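Butyryl-CoA dehydrogenase (Marinomonas mediterranea, PDB 6CXT) is a flavoprotein of the acyl-CoA dehydrogenase fold that binds flavin-adenine dinucleotide and, in this complex, the ligand FK4. Local coordinates at residues Val251-Arg256 with Glu325-Ser330; Cys245-Phe250 with Val360-Thr365; Gln181-Val186 with Tyr223-Glu228. All blocks are in the same frame, centred on the assembly; numbering follows the deposited sequence. Where two conformers were deposited one is given.

Contact 1: Val251-Arg256 with Glu325-Ser330; sequences VGAMQR and EAFVQS
M254 reaches across to A326, F327 and S330 between two helices of the C-terminal helical bundle of the acyl-CoA dehydrogenase fold. The helices run the same way, their axes at 25° and 9.8 Å apart, a spacing that a long, flexible thioether bridges well. M254 has CG opposite its carbonyl carbon (chi1 -78°), and the chain stays extended until chi3 bends it. This lays M254 SD against the backbone of the other helix, 3.5 Å from F327 N. A326, with only a methyl, lets the sulfur come down to the backbone; M254 SD to A326 CB is 3.7 Å. With CG trans to the backbone N (chi1 -174°), the F327 ring extends alongside M254 to the methyl of A253, F327 CE1 to A253 CB 3.9 Å. The M254 and F327 side chains pass at a slant, M254 CG lying 3.7 Å from F327 CD1. The ring also meets that of F250, and L292 of helix 279-306 packs on M254. S330 takes part through CB and OG: CB touches M254 CG, and OG, which bonds D257 OD2, also accepts from a water. That water donates 2.8 Å to S330 OG and 2.9 Å to M254 O.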
# COMPACT_ATOMS: atom_id res chain seq x y z
N VAL B 251 -11.93 3.35 17.18
CA VAL B 251 -11.88 1.88 17.24
C VAL B 251 -13.33 1.36 17.32
O VAL B 251 -13.71 0.44 16.58
CB VAL B 251 -11.07 1.39 18.47
CG1 VAL B 251 -11.24 -0.13 18.67
CG2 VAL B 251 -9.57 1.73 18.31
N GLY B 252 -14.16 1.94 18.19
CA GLY B 252 -15.59 1.60 18.17
C GLY B 252 -16.25 1.89 16.82
O GLY B 252 -17.01 1.04 16.28
N ALA B 253 -15.99 3.08 16.25
CA ALA B 253 -16.59 3.40 14.96
C ALA B 253 -16.19 2.33 13.89
O ALA B 253 -17.02 1.97 13.04
CB ALA B 253 -16.23 4.81 14.50
N MET B 254 -14.97 1.85 13.94
CA MET B 254 -14.49 0.85 12.96
C MET B 254 -15.19 -0.51 13.19
O MET B 254 -15.44 -1.19 12.23
CB MET B 254 -12.95 0.68 13.04
CG MET B 254 -12.29 1.87 12.31
SD MET B 254 -10.52 1.55 12.27
CE MET B 254 -10.00 1.96 13.95
N GLN B 255 -15.46 -0.87 14.43
CA GLN B 255 -16.23 -2.14 14.71
C GLN B 255 -17.59 -2.03 14.04
O GLN B 255 -18.04 -2.97 13.35
CB GLN B 255 -16.40 -2.41 16.23
CG GLN B 255 -17.09 -3.77 16.50
CD GLN B 255 -16.27 -4.94 15.94
OE1 GLN B 255 -15.13 -5.16 16.37
NE2 GLN B 255 -16.83 -5.70 15.00
N ARG B 256 -18.20 -0.85 14.12
CA ARG B 256 -19.46 -0.58 13.44
C ARG B 256 -19.37 -0.68 11.91
O ARG B 256 -20.20 -1.35 11.29
CB ARG B 256 -20.10 0.76 13.87
CG ARG B 256 -21.43 1.01 13.11
CD ARG B 256 -22.14 2.34 13.51
NE ARG B 256 -21.27 3.50 13.27
CZ ARG B 256 -20.73 4.28 14.21
NH1 ARG B 256 -20.97 4.09 15.53
NH2 ARG B 256 -19.98 5.32 13.83
N GLU B 325 -5.16 5.92 10.91
CA GLU B 325 -4.92 5.37 9.54
C GLU B 325 -5.88 4.22 9.20
O GLU B 325 -6.41 4.15 8.06
CB GLU B 325 -3.43 5.00 9.28
CG GLU B 325 -2.51 6.25 9.38
CD GLU B 325 -2.69 7.25 8.24
OE1 GLU B 325 -3.39 6.96 7.21
OE2 GLU B 325 -2.11 8.39 8.32
N ALA B 326 -6.11 3.34 10.17
CA ALA B 326 -7.07 2.25 9.93
C ALA B 326 -8.48 2.81 9.68
O ALA B 326 -9.22 2.29 8.87
CB ALA B 326 -7.06 1.25 11.10
N PHE B 327 -8.81 3.92 10.35
CA PHE B 327 -10.12 4.51 10.27
C PHE B 327 -10.33 5.11 8.88
O PHE B 327 -11.39 4.96 8.30
CB PHE B 327 -10.36 5.50 11.45
CG PHE B 327 -11.76 6.06 11.55
CD1 PHE B 327 -12.90 5.34 11.12
CD2 PHE B 327 -11.95 7.31 12.18
CE1 PHE B 327 -14.21 5.86 11.29
CE2 PHE B 327 -13.24 7.83 12.32
CZ PHE B 327 -14.37 7.10 11.87
N VAL B 328 -9.30 5.73 8.32
CA VAL B 328 -9.41 6.23 6.93
C VAL B 328 -9.63 5.03 5.97
O VAL B 328 -10.51 5.07 5.09
CB VAL B 328 -8.09 7.00 6.54
CG1 VAL B 328 -8.01 7.25 5.02
CG2 VAL B 328 -8.05 8.37 7.26
N GLN B 329 -8.88 3.96 6.15
CA GLN B 329 -9.02 2.80 5.26
C GLN B 329 -10.42 2.18 5.43
O GLN B 329 -11.02 1.76 4.44
CB GLN B 329 -7.93 1.78 5.53
CG GLN B 329 -6.51 2.31 5.28
CD GLN B 329 -5.46 1.34 5.73
OE1 GLN B 329 -5.11 1.29 6.93
NE2 GLN B 329 -4.92 0.57 4.81
N SER B 330 -10.88 2.11 6.67
CA SER B 330 -12.21 1.57 6.98
C SER B 330 -13.32 2.39 6.26
O SER B 330 -14.24 1.83 5.63
CB SER B 330 -12.44 1.61 8.51
OG SER B 330 -13.74 1.04 8.80
O HOH W 1 -13.52 -1.42 10.06

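Contact 2: Cys245-Phe250 with Val360-Thr365; sequences CLFAIF and VLFSGT. With FK4 (S-[2-({N-[(2R)-2-hydroxy-4-{[(R)-hydroxy(oxo)-lambda~5~-phosphanyl]oxy}-3,3-dimethylbutanoyl]-beta-alanyl}amino)ethyl] 1H-pyrrole-2-carbothioate), chain C.
The loop that carries F362 and S363 lines the pockets for both flavin-adenine dinucleotide and FK4, and F247 and its neighbours L246 and F250 pack against F362 and S363. F362 stands with CG between its backbone N and carbonyl carbon (chi1 57°), which carries the ring to L246, F247 and F250. F362 CE1 lies 3.4 Å from F247 CZ; the two rings are oblique, planes at 49°. L246 CD2 comes to the same CE1 at 3.8 Å, and F250 CZ sits at the edge of the F362 ring, 3.7 Å from its CZ. Serine suits the next place because its short side chain sets a hydroxyl at the edge of the F247 ring, S363 OG to F247 CE1 3.4 Å, where it also bonds E242. The backbone S363 N gives FK4 O25 a nearly straight bond of 2.9 Å (177°). At G364 a side chain would be crowded by FK4 O26 and by the preceding carbonyl O, which explains the glycine; G364 N lies 3.1 Å from FK4 O26. T365 OG1 bonds the flavin cofactor. The contact thus lies where the start of helix 248-267 meets the loop leading into helix 366-377, with helix 81-101 against L246 and helix 313-338 against F247 and F250.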
# COMPACT_ATOMS: atom_id res chain seq x y z
N CYS B 245 -6.68 8.39 24.60
CA CYS B 245 -8.04 8.07 24.98
C CYS B 245 -9.07 8.53 23.96
O CYS B 245 -10.06 7.87 23.78
CB CYS B 245 -8.38 8.70 26.34
SG CYS B 245 -7.25 8.12 27.66
N LEU B 246 -8.86 9.69 23.33
CA LEU B 246 -9.87 10.22 22.41
C LEU B 246 -10.05 9.23 21.24
O LEU B 246 -11.17 8.98 20.78
CB LEU B 246 -9.50 11.63 21.93
CG LEU B 246 -10.45 12.33 20.93
CD1 LEU B 246 -10.35 13.86 21.08
CD2 LEU B 246 -10.14 11.94 19.46
N PHE B 247 -8.96 8.59 20.83
CA PHE B 247 -8.96 7.74 19.59
C PHE B 247 -9.65 6.40 19.82
O PHE B 247 -9.96 5.68 18.84
CB PHE B 247 -7.50 7.62 19.05
CG PHE B 247 -7.08 8.89 18.34
CD1 PHE B 247 -6.77 10.09 19.09
CD2 PHE B 247 -7.08 8.98 16.95
CE1 PHE B 247 -6.53 11.27 18.46
CE2 PHE B 247 -6.79 10.18 16.30
CZ PHE B 247 -6.54 11.33 17.06
N ALA B 248 -9.92 6.07 21.08
CA ALA B 248 -10.80 4.92 21.39
C ALA B 248 -12.15 5.04 20.67
O ALA B 248 -12.74 4.02 20.28
CB ALA B 248 -11.01 4.81 22.89
N ILE B 249 -12.63 6.28 20.47
CA ILE B 249 -13.89 6.52 19.71
C ILE B 249 -13.86 5.75 18.37
O ILE B 249 -14.84 5.06 17.97
CB ILE B 249 -14.13 8.02 19.43
CG1 ILE B 249 -14.32 8.80 20.76
CG2 ILE B 249 -15.35 8.20 18.53
CD1 ILE B 249 -14.17 10.31 20.53
N PHE B 250 -12.75 5.89 17.66
CA PHE B 250 -12.71 5.46 16.26
C PHE B 250 -12.51 3.96 16.16
O PHE B 250 -12.85 3.37 15.15
CB PHE B 250 -11.56 6.17 15.56
CG PHE B 250 -11.61 7.67 15.78
CD1 PHE B 250 -12.82 8.39 15.53
CD2 PHE B 250 -10.47 8.38 16.25
CE1 PHE B 250 -12.92 9.78 15.79
CE2 PHE B 250 -10.55 9.77 16.45
CZ PHE B 250 -11.76 10.46 16.27
N VAL B 360 -6.56 11.83 11.20
CA VAL B 360 -5.12 11.84 10.80
C VAL B 360 -4.47 13.26 10.83
O VAL B 360 -3.28 13.40 10.51
CB VAL B 360 -4.84 11.20 9.41
CG1 VAL B 360 -5.36 9.75 9.44
CG2 VAL B 360 -5.57 11.97 8.30
N LEU B 361 -5.27 14.27 11.19
CA LEU B 361 -4.77 15.66 11.32
C LEU B 361 -4.73 16.13 12.77
O LEU B 361 -3.65 16.54 13.24
CB LEU B 361 -5.66 16.61 10.52
CG LEU B 361 -5.73 16.26 9.03
CD1 LEU B 361 -6.71 17.21 8.37
CD2 LEU B 361 -4.34 16.27 8.31
N PHE B 362 -5.86 16.04 13.48
CA PHE B 362 -5.92 16.62 14.85
C PHE B 362 -5.13 15.76 15.83
O PHE B 362 -4.87 14.57 15.57
CB PHE B 362 -7.36 16.91 15.32
CG PHE B 362 -8.29 15.73 15.30
CD1 PHE B 362 -8.12 14.63 16.18
CD2 PHE B 362 -9.39 15.74 14.42
CE1 PHE B 362 -9.01 13.55 16.16
CE2 PHE B 362 -10.28 14.65 14.39
CZ PHE B 362 -10.10 13.58 15.26
N SER B 363 -4.74 16.35 16.96
CA SER B 363 -3.86 15.71 17.93
C SER B 363 -2.45 15.41 17.38
O SER B 363 -1.75 14.59 17.91
CB SER B 363 -4.46 14.44 18.54
OG SER B 363 -5.86 14.61 18.74
N GLY B 364 -2.03 16.13 16.35
CA GLY B 364 -0.75 15.88 15.64
C GLY B 364 -0.99 15.02 14.40
O GLY B 364 -1.56 13.93 14.52
N THR B 365 -0.55 15.47 13.25
CA THR B 365 -0.75 14.69 12.03
C THR B 365 -0.02 13.34 12.09
O THR B 365 0.89 13.12 12.95
CB THR B 365 -0.27 15.39 10.77
OG1 THR B 365 1.18 15.42 10.77
CG2 THR B 365 -0.86 16.84 10.64
O01 FK4 C . 6.65 15.90 23.02
P02 FK4 C . 7.07 17.37 22.69
O03 FK4 C . 6.56 17.96 21.33
C04 FK4 C . 6.46 17.11 20.21
C05 FK4 C . 6.57 17.80 18.88
C06 FK4 C . 6.40 16.72 17.78
C07 FK4 C . 7.97 18.47 18.81
C08 FK4 C . 5.52 18.93 18.74
O09 FK4 C . 5.80 19.80 17.66
C10 FK4 C . 4.07 18.41 18.66
N11 FK4 C . 3.39 18.77 17.42
C12 FK4 C . 2.06 18.32 17.24
C13 FK4 C . 1.02 19.35 17.74
C14 FK4 C . -0.25 18.74 18.14
N15 FK4 C . -1.30 19.66 18.01
C16 FK4 C . -2.64 19.28 18.44
C17 FK4 C . -3.47 20.50 18.89
S18 FK4 C . -4.88 20.05 19.85
C19 FK4 C . -5.84 19.05 18.71
C20 FK4 C . -7.13 18.84 19.40
C21 FK4 C . -8.30 18.36 18.88
C22 FK4 C . -9.21 18.32 19.96
C23 FK4 C . -8.55 18.79 21.12
N24 FK4 C . -7.28 19.11 20.80
O25 FK4 C . -5.58 19.12 17.48
O26 FK4 C . -0.38 17.60 18.57
O27 FK4 C . 3.50 17.68 19.54
O28 FK4 C . 6.57 18.25 23.78

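Contact 3: Gln181-Val186 with Tyr223-Glu228; sequences QTAFVV and YALGRE
V185 and L225, F184 and A224, and T182 and E228 meet in turn along the border between strand 181-187 and the short strand 224-225, the outermost of its sheet within this chain. On one face the F184 ring, turned obliquely, lies over A224, whose small methyl is 4.0 Å from F184 CD1; Y148 meets the same phenylalanine ring edge-to-face. The other face carries A183 and L225, CB to CB 3.8 Å. Here L225 has both side-chain torsions off staggered values (chi1 -104°), a conformer that may be strained or loosely defined. It directs L225 CD1 to 3.6 Å from V185 CG2, and these branched aliphatic groups, inclined to each other, pack with L106 of helix 104-114. Y223 brings its CB to 3.2 Å from V185 O, and its ring runs on past that oxygen to a hydroxyl bonded by Q109. Farther along, T182 and E228 cross nearly at right angles, T182 OG1 to E228 CG 3.5 Å. The polar ends are held elsewhere: T182 OG1 bonds T172 and the backbone N of G229, and E228 OE2 bonds T172 as well.

Two backbone bonds tie the segments, each 2.8 Å: V185 N to Y223 O, almost linear at 178°, and L225 N to A183 O, with the donor 39° out of the carbonyl plane. Beyond them G226, at positive phi, turns the chain aside, and a water takes over, accepting from A183 N and donating to L225 O and R227 O. The chemistry is therefore that of a short, weakly bonded antiparallel pairing, apolar at the V185-L225 end and polar at the T182-E228 end. V185 O, covered by Y223, is buried with no partner in the model, which probably costs some stability.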
# COMPACT_ATOMS: atom_id res chain seq x y z
N GLN B 181 6.79 28.88 27.61
CA GLN B 181 5.36 28.98 27.36
C GLN B 181 4.65 28.65 28.63
O GLN B 181 5.21 27.99 29.49
CB GLN B 181 4.93 27.97 26.22
CG GLN B 181 5.48 28.33 24.88
CD GLN B 181 5.33 27.21 23.83
OE1 GLN B 181 4.89 26.12 24.16
NE2 GLN B 181 5.68 27.50 22.58
N THR B 182 3.38 29.07 28.75
CA THR B 182 2.58 28.77 29.92
C THR B 182 1.13 28.47 29.51
O THR B 182 0.64 29.02 28.53
CB THR B 182 2.62 30.04 30.90
OG1 THR B 182 4.01 30.33 31.22
CG2 THR B 182 1.82 29.85 32.15
N ALA B 183 0.50 27.58 30.28
CA ALA B 183 -0.89 27.20 30.09
C ALA B 183 -1.80 27.99 31.02
O ALA B 183 -1.49 28.15 32.22
CB ALA B 183 -1.06 25.72 30.35
N PHE B 184 -2.93 28.43 30.49
CA PHE B 184 -3.92 29.22 31.26
C PHE B 184 -5.32 28.71 30.96
O PHE B 184 -5.60 28.32 29.82
CB PHE B 184 -3.89 30.67 30.76
CG PHE B 184 -2.58 31.37 31.00
CD1 PHE B 184 -2.31 31.99 32.24
CD2 PHE B 184 -1.63 31.45 29.98
CE1 PHE B 184 -1.11 32.66 32.44
CE2 PHE B 184 -0.41 32.11 30.18
CZ PHE B 184 -0.16 32.74 31.42
N VAL B 185 -6.18 28.70 31.96
CA VAL B 185 -7.62 28.48 31.75
C VAL B 185 -8.24 29.86 31.63
O VAL B 185 -8.11 30.67 32.56
CB VAL B 185 -8.25 27.75 32.94
CG1 VAL B 185 -9.77 27.65 32.77
CG2 VAL B 185 -7.64 26.37 33.10
N VAL B 186 -8.86 30.16 30.49
CA VAL B 186 -9.38 31.49 30.21
C VAL B 186 -10.91 31.39 30.17
O VAL B 186 -11.46 30.78 29.25
CB VAL B 186 -8.83 32.05 28.90
CG1 VAL B 186 -9.38 33.46 28.60
CG2 VAL B 186 -7.30 32.07 28.92
N TYR B 223 -5.57 31.40 37.47
CA TYR B 223 -6.04 30.66 36.27
C TYR B 223 -4.90 29.97 35.50
O TYR B 223 -5.19 29.18 34.58
CB TYR B 223 -6.85 31.57 35.32
CG TYR B 223 -8.26 31.78 35.82
CD1 TYR B 223 -9.20 30.75 35.79
CD2 TYR B 223 -8.65 33.03 36.38
CE1 TYR B 223 -10.48 30.92 36.29
CE2 TYR B 223 -9.94 33.22 36.87
CZ TYR B 223 -10.85 32.18 36.81
OH TYR B 223 -12.10 32.37 37.29
N ALA B 224 -3.63 30.26 35.84
CA ALA B 224 -2.48 29.55 35.25
C ALA B 224 -2.51 28.10 35.67
O ALA B 224 -2.85 27.77 36.82
CB ALA B 224 -1.14 30.21 35.59
N LEU B 225 -2.20 27.22 34.71
CA LEU B 225 -2.00 25.80 34.98
C LEU B 225 -0.49 25.58 35.11
O LEU B 225 0.28 25.89 34.18
CB LEU B 225 -2.55 24.99 33.81
CG LEU B 225 -3.87 24.25 33.93
CD1 LEU B 225 -4.85 24.93 34.88
CD2 LEU B 225 -4.44 23.97 32.54
N GLY B 226 -0.08 25.04 36.25
CA GLY B 226 1.34 24.78 36.54
C GLY B 226 2.09 26.09 36.73
O GLY B 226 1.49 27.11 37.01
N ARG B 227 3.39 26.06 36.53
CA ARG B 227 4.26 27.21 36.71
C ARG B 227 4.48 27.94 35.40
O ARG B 227 4.34 27.34 34.32
CB ARG B 227 5.63 26.72 37.26
CG ARG B 227 5.60 26.33 38.73
CD ARG B 227 6.76 25.41 39.08
NE ARG B 227 6.28 24.04 39.25
CZ ARG B 227 6.98 22.93 39.02
NH1 ARG B 227 8.24 22.99 38.59
NH2 ARG B 227 6.41 21.74 39.21
N GLU B 228 4.86 29.21 35.45
CA GLU B 228 5.36 29.88 34.26
C GLU B 228 6.46 29.02 33.61
O GLU B 228 7.34 28.47 34.31
CB GLU B 228 5.89 31.29 34.54
CG GLU B 228 6.17 32.12 33.28
CD GLU B 228 7.59 31.94 32.69
OE1 GLU B 228 8.51 31.77 33.53
OE2 GLU B 228 7.81 32.00 31.42
O HOH W 2 2.20 26.45 32.47

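In the fold
Contacts 1 and 2 share helix 248-267 and touch through the rings of F327 and F250, their centres 12 Å apart; both are wholly buried in the C-terminal helical part of the chain. Contact 2 lies nearest the chain's centre and differs by reaching the bound ligands: its aromatic packing adjoins a backbone N-H bonded to FK4. Contact 1, farther along the bundle, is helix-on-helix packing with one bridging water. Contact 3 stands apart, about 35 Å from contact 1 between centres and on the other side of the chain's centre. It is a strand pairing, held by direct backbone bonds, and includes exposed residues; R227 packs on H56 of the neighbouring alpha/beta hydrolase fold protein.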